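Local structure of p1 (Rice yellow mottle virus, 6TY0) at residues 1-10 / 24-34. The protein suppresses RNA silencing in the host plant and helps the virus spread, its N-terminal part, described here, being a zinc-binding domain. Residues are numbered along the deposited sequence; the frame is centred on the assembly and turned at random.
Sequences MTRLEVLIRP and THALTWVWHSQ
R3 packs against two indoles, W29 and W31, on the outward-turned side of this antiparallel strand pair. Its NH1 sits over the centre of the W29 ring system, 3.3 Å from CE2, in a cation-pi contact whose guanidinium and ring planes are 55° apart. Nearer the backbone, CB of R3 rests over one face of W31 in a CH-pi contact, 3.6 Å from CZ3, while CH2 of W31 covers a face of the guanidinium near its rim. With CG anti to the backbone N (chi1 -172°), the chain runs past W31, and a bend at chi3 turns NH1 over W29. M1 adds an oblique Met-aromatic contact, SD lying 3.9 Å from CE3 of W31, though M1 is poorly ordered and its placement less certain.

On the other side of the sheet, T2 and H32 run side by side, and CB of T2 stands over the imidazole, 3.5 Å from CE1. H32 is kept from turning by its own ND1, which donates in the ring plane to S33 O at 2.8 Å. F62 also meets this ring. Beyond H32, L4, V6 and I8 pair with V30, T28 and A26, and strand 70-77 packs against this row, as where I8 and A26 touch V77.

Eight backbone hydrogen bonds fix the register, from T2 with H32 to I8 with A26. At the N-terminal end one water accepts from M1 N at 2.8 Å and donates to T2 OG1 and H32 O, while D37 also bonds T2 OG1. E75 of the second subunit bonds both M1 N and Q34 NE2.

The two faces thus differ in chemistry: L4, V6 and I8 face the domain interior, whereas the arginine-tryptophan cluster reaches the second subunit, where W31 stacks on its counterpart and M1 packs on W29 of that subunit. The positive charge of R3 over the W29 face probably polarises that indole.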
loop_
_atom_site.group_PDB
_atom_site.type_symbol
_atom_site.label_atom_id
_atom_site.label_comp_id
_atom_site.label_asym_id
_atom_site.label_seq_id
_atom_site.Cartn_x
_atom_site.Cartn_y
_atom_site.Cartn_z
ATOM N N MET A 1 -7.871 -3.664 -3.437
ATOM C CA MET A 1 -6.441 -3.837 -3.861
ATOM C C MET A 1 -6.329 -3.446 -5.314
ATOM O O MET A 1 -6.737 -4.225 -6.169
ATOM C CB MET A 1 -6.015 -5.306 -3.699
ATOM C CG MET A 1 -4.517 -5.525 -3.778
ATOM S SD MET A 1 -3.749 -4.393 -2.605
ATOM C CE MET A 1 -4.041 -5.260 -1.060
ATOM N N THR A 2 -5.857 -2.236 -5.601
ATOM C CA THR A 2 -5.733 -1.768 -6.977
ATOM C C THR A 2 -4.279 -1.337 -7.199
ATOM O O THR A 2 -3.712 -0.635 -6.372
ATOM C CB THR A 2 -6.657 -0.566 -7.278
ATOM O OG1 THR A 2 -8.013 -0.873 -6.930
ATOM C CG2 THR A 2 -6.573 -0.140 -8.776
ATOM N N ARG A 3 -3.677 -1.780 -8.299
ATOM C CA ARG A 3 -2.311 -1.404 -8.644
ATOM C C ARG A 3 -2.324 -0.025 -9.317
ATOM O O ARG A 3 -3.137 0.233 -10.202
ATOM C CB ARG A 3 -1.725 -2.420 -9.606
ATOM C CG ARG A 3 -0.254 -2.256 -9.905
ATOM C CD ARG A 3 0.094 -3.070 -11.153
ATOM N NE ARG A 3 -0.121 -4.520 -10.986
ATOM C CZ ARG A 3 0.842 -5.443 -10.832
ATOM N NH1 ARG A 3 2.137 -5.103 -10.790
ATOM N NH2 ARG A 3 0.514 -6.726 -10.727
ATOM N N LEU A 4 -1.490 0.889 -8.846
ATOM C CA LEU A 4 -1.246 2.144 -9.584
ATOM C C LEU A 4 0.184 2.114 -10.139
ATOM O O LEU A 4 1.139 2.094 -9.379
ATOM C CB LEU A 4 -1.391 3.340 -8.666
ATOM C CG LEU A 4 -1.219 4.664 -9.400
ATOM C CD1 LEU A 4 -2.568 5.161 -9.869
ATOM C CD2 LEU A 4 -0.568 5.679 -8.494
ATOM N N GLU A 5 0.300 2.082 -11.461
ATOM C CA GLU A 5 1.557 2.096 -12.154
ATOM C C GLU A 5 2.090 3.515 -12.337
ATOM O O GLU A 5 1.334 4.434 -12.665
ATOM C CB GLU A 5 1.398 1.471 -13.550
ATOM C CG GLU A 5 0.869 0.045 -13.537
ATOM C CD GLU A 5 1.264 -0.777 -14.769
ATOM O OE1 GLU A 5 1.719 -0.200 -15.787
ATOM O OE2 GLU A 5 1.108 -2.021 -14.711
ATOM N N VAL A 6 3.389 3.665 -12.151
ATOM C CA VAL A 6 4.073 4.936 -12.313
ATOM C C VAL A 6 5.222 4.770 -13.304
ATOM O O VAL A 6 6.093 3.931 -13.105
ATOM C CB VAL A 6 4.682 5.408 -10.999
ATOM C CG1 VAL A 6 5.361 6.753 -11.185
ATOM C CG2 VAL A 6 3.602 5.482 -9.921
ATOM N N LEU A 7 5.168 5.524 -14.398
ATOM C CA LEU A 7 6.204 5.483 -15.448
ATOM C C LEU A 7 7.135 6.638 -15.200
ATOM O O LEU A 7 6.685 7.780 -15.023
ATOM C CB LEU A 7 5.581 5.627 -16.822
ATOM C CG LEU A 7 6.544 5.672 -18.016
ATOM C CD1 LEU A 7 7.277 4.357 -18.220
ATOM C CD2 LEU A 7 5.720 6.003 -19.253
ATOM N N ILE A 8 8.415 6.354 -15.102
ATOM C CA ILE A 8 9.402 7.414 -14.893
ATOM C C ILE A 8 10.385 7.463 -16.069
ATOM O O ILE A 8 10.995 6.448 -16.402
ATOM C CB ILE A 8 10.136 7.179 -13.587
ATOM C CG1 ILE A 8 9.133 7.300 -12.426
ATOM C CG2 ILE A 8 11.263 8.178 -13.407
ATOM C CD1 ILE A 8 9.628 6.596 -11.216
ATOM N N ARG A 9 10.509 8.619 -16.692
ATOM C CA ARG A 9 11.496 8.824 -17.787
ATOM C C ARG A 9 12.440 10.002 -17.453
ATOM O O ARG A 9 12.080 10.847 -16.638
ATOM C CB ARG A 9 10.767 9.102 -19.088
ATOM C CG ARG A 9 9.824 8.006 -19.557
ATOM C CD ARG A 9 9.577 8.138 -21.047
ATOM N NE ARG A 9 8.165 8.218 -21.410
ATOM C CZ ARG A 9 7.384 9.292 -21.238
ATOM N NH1 ARG A 9 7.854 10.389 -20.654
ATOM N NH2 ARG A 9 6.110 9.262 -21.630
ATOM N N PRO A 10 13.620 10.070 -18.095
ATOM C CA PRO A 10 14.661 11.019 -17.699
ATOM C C PRO A 10 14.266 12.454 -18.042
ATOM O O PRO A 10 13.522 12.692 -19.001
ATOM C CB PRO A 10 15.881 10.605 -18.544
ATOM C CG PRO A 10 15.498 9.318 -19.220
ATOM C CD PRO A 10 14.008 9.327 -19.316
ATOM N N THR A 24 16.306 3.773 -20.368
ATOM C CA THR A 24 15.489 4.875 -20.830
ATOM C C THR A 24 14.235 5.149 -19.957
ATOM O O THR A 24 13.553 6.157 -20.165
ATOM C CB THR A 24 15.005 4.594 -22.273
ATOM O OG1 THR A 24 14.181 3.406 -22.304
ATOM C CG2 THR A 24 16.206 4.395 -23.182
ATOM N N HIS A 25 13.901 4.245 -19.040
ATOM C CA HIS A 25 12.707 4.444 -18.221
ATOM C C HIS A 25 12.636 3.447 -17.110
ATOM O O HIS A 25 13.250 2.360 -17.187
ATOM C CB HIS A 25 11.417 4.357 -19.066
ATOM C CG HIS A 25 11.061 2.966 -19.488
ATOM N ND1 HIS A 25 11.570 2.382 -20.625
ATOM C CD2 HIS A 25 10.236 2.046 -18.933
ATOM C CE1 HIS A 25 11.076 1.164 -20.756
ATOM N NE2 HIS A 25 10.262 0.936 -19.745
ATOM N N ALA A 26 11.874 3.800 -16.069
ATOM C CA ALA A 26 11.523 2.856 -14.999
ATOM C C ALA A 26 10.010 2.765 -14.900
ATOM O O ALA A 26 9.314 3.761 -14.995
ATOM C CB ALA A 26 12.099 3.312 -13.675
ATOM N N LEU A 27 9.495 1.563 -14.763
ATOM C CA LEU A 27 8.060 1.364 -14.574
ATOM C C LEU A 27 7.938 0.807 -13.175
ATOM O O LEU A 27 8.503 -0.238 -12.896
ATOM C CB LEU A 27 7.462 0.405 -15.595
ATOM C CG LEU A 27 5.936 0.243 -15.544
ATOM C CD1 LEU A 27 5.210 1.552 -15.818
ATOM C CD2 LEU A 27 5.460 -0.784 -16.558
ATOM N N THR A 28 7.258 1.513 -12.268
ATOM C CA THR A 28 7.154 1.012 -10.911
ATOM C C THR A 28 5.688 0.963 -10.538
ATOM O O THR A 28 4.824 1.398 -11.303
ATOM C CB THR A 28 7.986 1.843 -9.921
ATOM O OG1 THR A 28 7.977 1.200 -8.646
ATOM C CG2 THR A 28 7.457 3.243 -9.758
ATOM N N TRP A 29 5.372 0.429 -9.379
ATOM C CA TRP A 29 3.975 0.516 -8.979
ATOM C C TRP A 29 3.776 0.546 -7.477
ATOM O O TRP A 29 4.643 0.134 -6.688
ATOM C CB TRP A 29 3.136 -0.595 -9.633
ATOM C CG TRP A 29 3.567 -1.912 -9.211
ATOM C CD1 TRP A 29 3.112 -2.597 -8.142
ATOM C CD2 TRP A 29 4.579 -2.714 -9.815
ATOM N NE1 TRP A 29 3.778 -3.794 -8.018
ATOM C CE2 TRP A 29 4.686 -3.897 -9.042
ATOM C CE3 TRP A 29 5.422 -2.552 -10.928
ATOM C CZ2 TRP A 29 5.597 -4.930 -9.353
ATOM C CZ3 TRP A 29 6.343 -3.584 -11.231
ATOM C CH2 TRP A 29 6.420 -4.745 -10.437
ATOM N N VAL A 30 2.619 1.079 -7.109
ATOM C CA VAL A 30 2.165 1.033 -5.713
ATOM C C VAL A 30 0.757 0.510 -5.740
ATOM O O VAL A 30 0.173 0.313 -6.826
ATOM C CB VAL A 30 2.231 2.424 -5.003
ATOM C CG1 VAL A 30 3.636 2.956 -5.003
ATOM C CG2 VAL A 30 1.327 3.452 -5.641
ATOM N N TRP A 31 0.220 0.296 -4.543
ATOM C CA TRP A 31 -1.131 -0.214 -4.352
ATOM C C TRP A 31 -1.976 0.704 -3.479
ATOM O O TRP A 31 -1.474 1.384 -2.566
ATOM C CB TRP A 31 -1.057 -1.563 -3.651
ATOM C CG TRP A 31 -0.155 -2.539 -4.374
ATOM C CD1 TRP A 31 1.209 -2.698 -4.210
ATOM C CD2 TRP A 31 -0.550 -3.489 -5.372
ATOM N NE1 TRP A 31 1.678 -3.678 -5.045
ATOM C CE2 TRP A 31 0.631 -4.185 -5.773
ATOM C CE3 TRP A 31 -1.788 -3.820 -5.972
ATOM C CZ2 TRP A 31 0.617 -5.181 -6.743
ATOM C CZ3 TRP A 31 -1.810 -4.835 -6.960
ATOM C CH2 TRP A 31 -0.597 -5.498 -7.335
ATOM N N HIS A 32 -3.268 0.687 -3.737
ATOM C CA HIS A 32 -4.198 1.389 -2.900
ATOM C C HIS A 32 -5.521 0.628 -2.780
ATOM O O HIS A 32 -5.810 -0.256 -3.562
ATOM C CB HIS A 32 -4.421 2.790 -3.466
ATOM C CG HIS A 32 -5.121 2.820 -4.779
ATOM N ND1 HIS A 32 -6.482 2.606 -4.904
ATOM C CD2 HIS A 32 -4.674 3.130 -6.016
ATOM C CE1 HIS A 32 -6.838 2.787 -6.167
ATOM N NE2 HIS A 32 -5.756 3.079 -6.866
ATOM N N SER A 33 -6.305 1.022 -1.800
ATOM C CA SER A 33 -7.557 0.396 -1.459
ATOM C C SER A 33 -8.685 0.967 -2.256
ATOM O O SER A 33 -8.520 1.869 -3.095
ATOM C CB SER A 33 -7.828 0.584 0.050
ATOM O OG SER A 33 -8.183 1.931 0.319
ATOM N N GLN A 34 -9.866 0.440 -1.956
ATOM C CA GLN A 34 -11.104 0.814 -2.631
ATOM C C GLN A 34 -11.464 2.279 -2.433
ATOM O O GLN A 34 -12.095 2.879 -3.293
ATOM C CB GLN A 34 -12.247 -0.078 -2.105
ATOM C CG GLN A 34 -12.088 -1.565 -2.451
ATOM C CD GLN A 34 -11.064 -2.388 -1.635
ATOM O OE1 GLN A 34 -10.457 -1.945 -0.637
ATOM N NE2 GLN A 34 -10.872 -3.633 -2.087
HETATM O O HOH W 1 -8.725 -1.157 -4.383
#